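Local coordinates for exosome complex component Rrp42 (Methanothermobacter thermautotrophicus, PDB 2WNR), which is predicted to be a non-catalytic component of the RNA-degrading exosome that contributes to structuring the active site of its partner Rrp41, at residues A[114-126]-A[185-197]. Sequence-based numbering, arbitrary orientation.
Sequences CIRESRMIDLEKL and QPLPVNRKALMCT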
# COMPACT_ATOMS: atom_id res chain seq x y z
N CYS A 114 -10.22 20.66 16.51
CA CYS A 114 -10.00 21.73 17.48
C CYS A 114 -9.28 22.95 16.88
O CYS A 114 -9.75 24.08 17.01
CB CYS A 114 -9.20 21.19 18.65
SG CYS A 114 -9.28 22.20 20.10
N ILE A 115 -8.15 22.71 16.21
CA ILE A 115 -7.42 23.78 15.52
C ILE A 115 -8.25 24.41 14.39
O ILE A 115 -8.28 25.64 14.27
CB ILE A 115 -6.03 23.30 15.01
CG1 ILE A 115 -4.98 23.48 16.10
CG2 ILE A 115 -5.57 24.08 13.79
CD1 ILE A 115 -4.91 22.34 17.07
N ARG A 116 -8.91 23.58 13.60
CA ARG A 116 -9.63 24.04 12.41
C ARG A 116 -10.90 24.82 12.74
O ARG A 116 -11.11 25.92 12.23
CB ARG A 116 -9.95 22.86 11.47
CG ARG A 116 -10.55 23.24 10.11
CD ARG A 116 -10.73 22.01 9.21
NE ARG A 116 -9.48 21.25 9.09
CZ ARG A 116 -8.50 21.52 8.23
NH1 ARG A 116 -8.61 22.54 7.37
NH2 ARG A 116 -7.42 20.75 8.22
N GLU A 117 -11.73 24.26 13.61
CA GLU A 117 -13.05 24.81 13.93
C GLU A 117 -13.00 26.07 14.80
O GLU A 117 -13.91 26.90 14.76
CB GLU A 117 -13.95 23.75 14.57
CG GLU A 117 -14.23 22.54 13.67
CD GLU A 117 -14.82 22.92 12.32
OE1 GLU A 117 -15.91 23.53 12.28
OE2 GLU A 117 -14.19 22.59 11.28
N SER A 118 -11.94 26.20 15.60
CA SER A 118 -11.70 27.41 16.36
C SER A 118 -11.29 28.57 15.45
O SER A 118 -11.26 29.73 15.87
CB SER A 118 -10.62 27.16 17.41
OG SER A 118 -9.36 26.96 16.80
N ARG A 119 -10.97 28.25 14.19
CA ARG A 119 -10.51 29.22 13.20
C ARG A 119 -9.31 29.98 13.75
O ARG A 119 -9.18 31.21 13.61
CB ARG A 119 -11.65 30.16 12.73
CG ARG A 119 -12.96 29.43 12.37
CD ARG A 119 -13.69 30.05 11.17
NE ARG A 119 -13.97 31.46 11.37
CZ ARG A 119 -13.50 32.50 10.68
NH1 ARG A 119 -12.70 32.38 9.62
NH2 ARG A 119 -13.88 33.71 11.07
N MET A 120 -8.43 29.22 14.39
CA MET A 120 -7.22 29.72 15.03
C MET A 120 -6.28 30.37 14.04
O MET A 120 -5.68 31.40 14.33
CB MET A 120 -6.51 28.56 15.71
CG MET A 120 -5.11 28.85 16.18
SD MET A 120 -4.57 27.56 17.30
CE MET A 120 -2.97 28.23 17.75
N ILE A 121 -6.17 29.77 12.86
CA ILE A 121 -5.31 30.28 11.81
C ILE A 121 -6.15 30.83 10.65
O ILE A 121 -7.05 30.16 10.17
CB ILE A 121 -4.32 29.18 11.34
CG1 ILE A 121 -3.32 28.90 12.45
CG2 ILE A 121 -3.56 29.60 10.08
CD1 ILE A 121 -2.80 27.51 12.43
N ASP A 122 -5.85 32.06 10.24
CA ASP A 122 -6.54 32.67 9.10
C ASP A 122 -5.96 32.14 7.80
O ASP A 122 -5.05 32.75 7.22
CB ASP A 122 -6.43 34.20 9.15
CG ASP A 122 -7.50 34.90 8.30
OD1 ASP A 122 -8.26 34.21 7.58
OD2 ASP A 122 -7.57 36.15 8.35
N LEU A 123 -6.48 31.00 7.35
CA LEU A 123 -6.06 30.36 6.10
C LEU A 123 -6.08 31.30 4.88
O LEU A 123 -5.30 31.13 3.95
CB LEU A 123 -6.90 29.10 5.81
CG LEU A 123 -7.12 28.04 6.90
CD1 LEU A 123 -8.03 26.89 6.44
CD2 LEU A 123 -5.83 27.50 7.56
N GLU A 124 -6.96 32.30 4.91
CA GLU A 124 -7.02 33.31 3.85
C GLU A 124 -5.71 34.07 3.68
O GLU A 124 -5.35 34.46 2.57
CB GLU A 124 -8.14 34.31 4.11
CG GLU A 124 -9.47 33.94 3.49
CD GLU A 124 -10.42 35.12 3.40
OE1 GLU A 124 -10.72 35.71 4.46
OE2 GLU A 124 -10.85 35.47 2.27
N LYS A 125 -5.00 34.27 4.79
CA LYS A 125 -3.73 35.00 4.78
C LYS A 125 -2.56 34.11 4.39
O LYS A 125 -1.44 34.59 4.21
CB LYS A 125 -3.48 35.66 6.14
CG LYS A 125 -4.57 36.62 6.58
CD LYS A 125 -4.06 37.64 7.58
CE LYS A 125 -5.22 38.46 8.13
NZ LYS A 125 -4.92 39.93 8.13
N LEU A 126 -2.83 32.81 4.26
CA LEU A 126 -1.82 31.85 3.82
C LEU A 126 -1.87 31.66 2.30
O LEU A 126 -0.99 31.02 1.71
CB LEU A 126 -2.00 30.52 4.54
CG LEU A 126 -1.82 30.57 6.06
CD1 LEU A 126 -1.84 29.17 6.65
CD2 LEU A 126 -0.52 31.28 6.44
N GLN A 185 8.12 35.53 9.39
CA GLN A 185 6.84 35.98 9.93
C GLN A 185 6.14 34.94 10.79
O GLN A 185 6.21 33.73 10.50
CB GLN A 185 5.92 36.43 8.79
CG GLN A 185 6.36 37.71 8.07
CD GLN A 185 5.36 38.21 7.04
OE1 GLN A 185 4.91 37.46 6.17
NE2 GLN A 185 5.01 39.49 7.13
N PRO A 186 5.45 35.38 11.86
CA PRO A 186 4.60 34.47 12.61
C PRO A 186 3.40 34.06 11.77
O PRO A 186 3.06 34.76 10.80
CB PRO A 186 4.14 35.32 13.80
CG PRO A 186 5.17 36.38 13.93
CD PRO A 186 5.58 36.69 12.53
N LEU A 187 2.77 32.94 12.11
CA LEU A 187 1.52 32.56 11.47
C LEU A 187 0.42 33.53 11.91
O LEU A 187 0.42 33.97 13.06
CB LEU A 187 1.12 31.13 11.83
CG LEU A 187 1.97 29.96 11.34
CD1 LEU A 187 1.40 28.65 11.87
CD2 LEU A 187 2.08 29.93 9.83
N PRO A 188 -0.50 33.88 10.98
CA PRO A 188 -1.65 34.71 11.37
C PRO A 188 -2.54 33.93 12.34
O PRO A 188 -3.34 33.08 11.94
CB PRO A 188 -2.36 34.98 10.04
CG PRO A 188 -1.92 33.87 9.13
CD PRO A 188 -0.52 33.54 9.54
N VAL A 189 -2.37 34.21 13.63
CA VAL A 189 -3.13 33.55 14.68
C VAL A 189 -4.24 34.49 15.12
O VAL A 189 -3.98 35.57 15.64
CB VAL A 189 -2.22 33.18 15.88
CG1 VAL A 189 -3.04 32.62 17.03
CG2 VAL A 189 -1.16 32.17 15.45
N ASN A 190 -5.49 34.08 14.88
CA ASN A 190 -6.64 34.90 15.24
C ASN A 190 -7.06 34.75 16.70
O ASN A 190 -7.49 35.72 17.33
CB ASN A 190 -7.82 34.60 14.31
CG ASN A 190 -7.74 35.35 12.99
OD1 ASN A 190 -7.01 36.34 12.87
ND2 ASN A 190 -8.49 34.89 12.00
N ARG A 191 -6.94 33.53 17.21
CA ARG A 191 -7.34 33.17 18.57
C ARG A 191 -6.82 31.80 18.99
O ARG A 191 -6.33 31.03 18.17
CB ARG A 191 -8.87 33.24 18.74
CG ARG A 191 -9.71 32.66 17.60
CD ARG A 191 -11.17 33.01 17.83
NE ARG A 191 -11.99 32.94 16.62
CZ ARG A 191 -12.12 33.92 15.72
NH1 ARG A 191 -12.90 33.75 14.66
NH2 ARG A 191 -11.46 35.07 15.86
N LYS A 192 -6.92 31.51 20.28
CA LYS A 192 -6.45 30.23 20.82
C LYS A 192 -7.62 29.39 21.29
O LYS A 192 -8.68 29.92 21.64
CB LYS A 192 -5.48 30.44 21.98
CG LYS A 192 -4.03 30.68 21.55
CD LYS A 192 -3.24 31.40 22.63
CE LYS A 192 -3.39 32.90 22.50
NZ LYS A 192 -2.77 33.62 23.65
N ALA A 193 -7.42 28.08 21.28
CA ALA A 193 -8.37 27.13 21.82
C ALA A 193 -7.58 25.97 22.41
O ALA A 193 -6.51 25.63 21.90
CB ALA A 193 -9.31 26.65 20.74
N LEU A 194 -8.08 25.39 23.49
CA LEU A 194 -7.45 24.20 24.06
C LEU A 194 -8.50 23.17 24.46
O LEU A 194 -9.70 23.44 24.37
CB LEU A 194 -6.54 24.56 25.25
CG LEU A 194 -5.23 25.31 24.96
CD1 LEU A 194 -4.51 25.63 26.25
CD2 LEU A 194 -4.31 24.56 24.00
N MET A 195 -8.04 22.00 24.91
CA MET A 195 -8.92 20.87 25.12
C MET A 195 -8.78 20.20 26.48
O MET A 195 -7.67 20.00 26.99
CB MET A 195 -8.70 19.86 24.00
CG MET A 195 -9.59 18.64 24.05
SD MET A 195 -9.51 17.75 22.48
CE MET A 195 -10.47 18.85 21.43
N CYS A 196 -9.93 19.84 27.04
CA CYS A 196 -10.01 19.07 28.27
C CYS A 196 -10.66 17.73 27.98
O CYS A 196 -11.73 17.67 27.36
CB CYS A 196 -10.85 19.83 29.29
SG CYS A 196 -10.08 21.31 29.92
N THR A 197 -10.02 16.65 28.43
CA THR A 197 -10.56 15.30 28.30
C THR A 197 -10.93 14.78 29.68
O THR A 197 -10.14 14.87 30.62
CB THR A 197 -9.56 14.34 27.64
OG1 THR A 197 -9.30 14.77 26.30
CG2 THR A 197 -10.12 12.93 27.57
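The side chains of R191 and R119 lie side by side and point the same way, their guanidinium planes 73° apart; R119 O lies over one face of the R191 guanidinium. R119 NH2 is 3.7 Å from R191 NH1, a close approach of like charges that the nearby carbonyl oxygens may partly offset. The R191 side chain, extended from CG to NE, suits this course along the end of the helix, its CG, CD and NE passing S118 O. An alanine in its place would probably leave R119 O without the guanidinium face and S118 O without the aliphatic chain beside it. The amide of N190 is turned 48° from the D122 carboxylate, with ND2 3.6 Å from D122 CB. Two backbone bonds join the loops: N190 N to M120 O (2.7 Å) and D122 N to P188 O (3.2 Å), bridging I121 with V189. P188, rigid and apolar, sets its ring against K125 CB and L126 CD2. M120 has CG anti to the backbone N (chi1 169°), beside R191 O, and its flexible thioether chain packs on V159 of helix 150-164. Small residues suit the next step, where S118 CB meets A193 CB at 3.6 Å; farther on, M195 CE reaches C114 SG. Just past helix 102-117, R119 takes up positive phi in a Schellman motif, and the exit loop then makes a single β-bridge to the connection between strands 184-186 and 193-201 of this RNase PH-family fold.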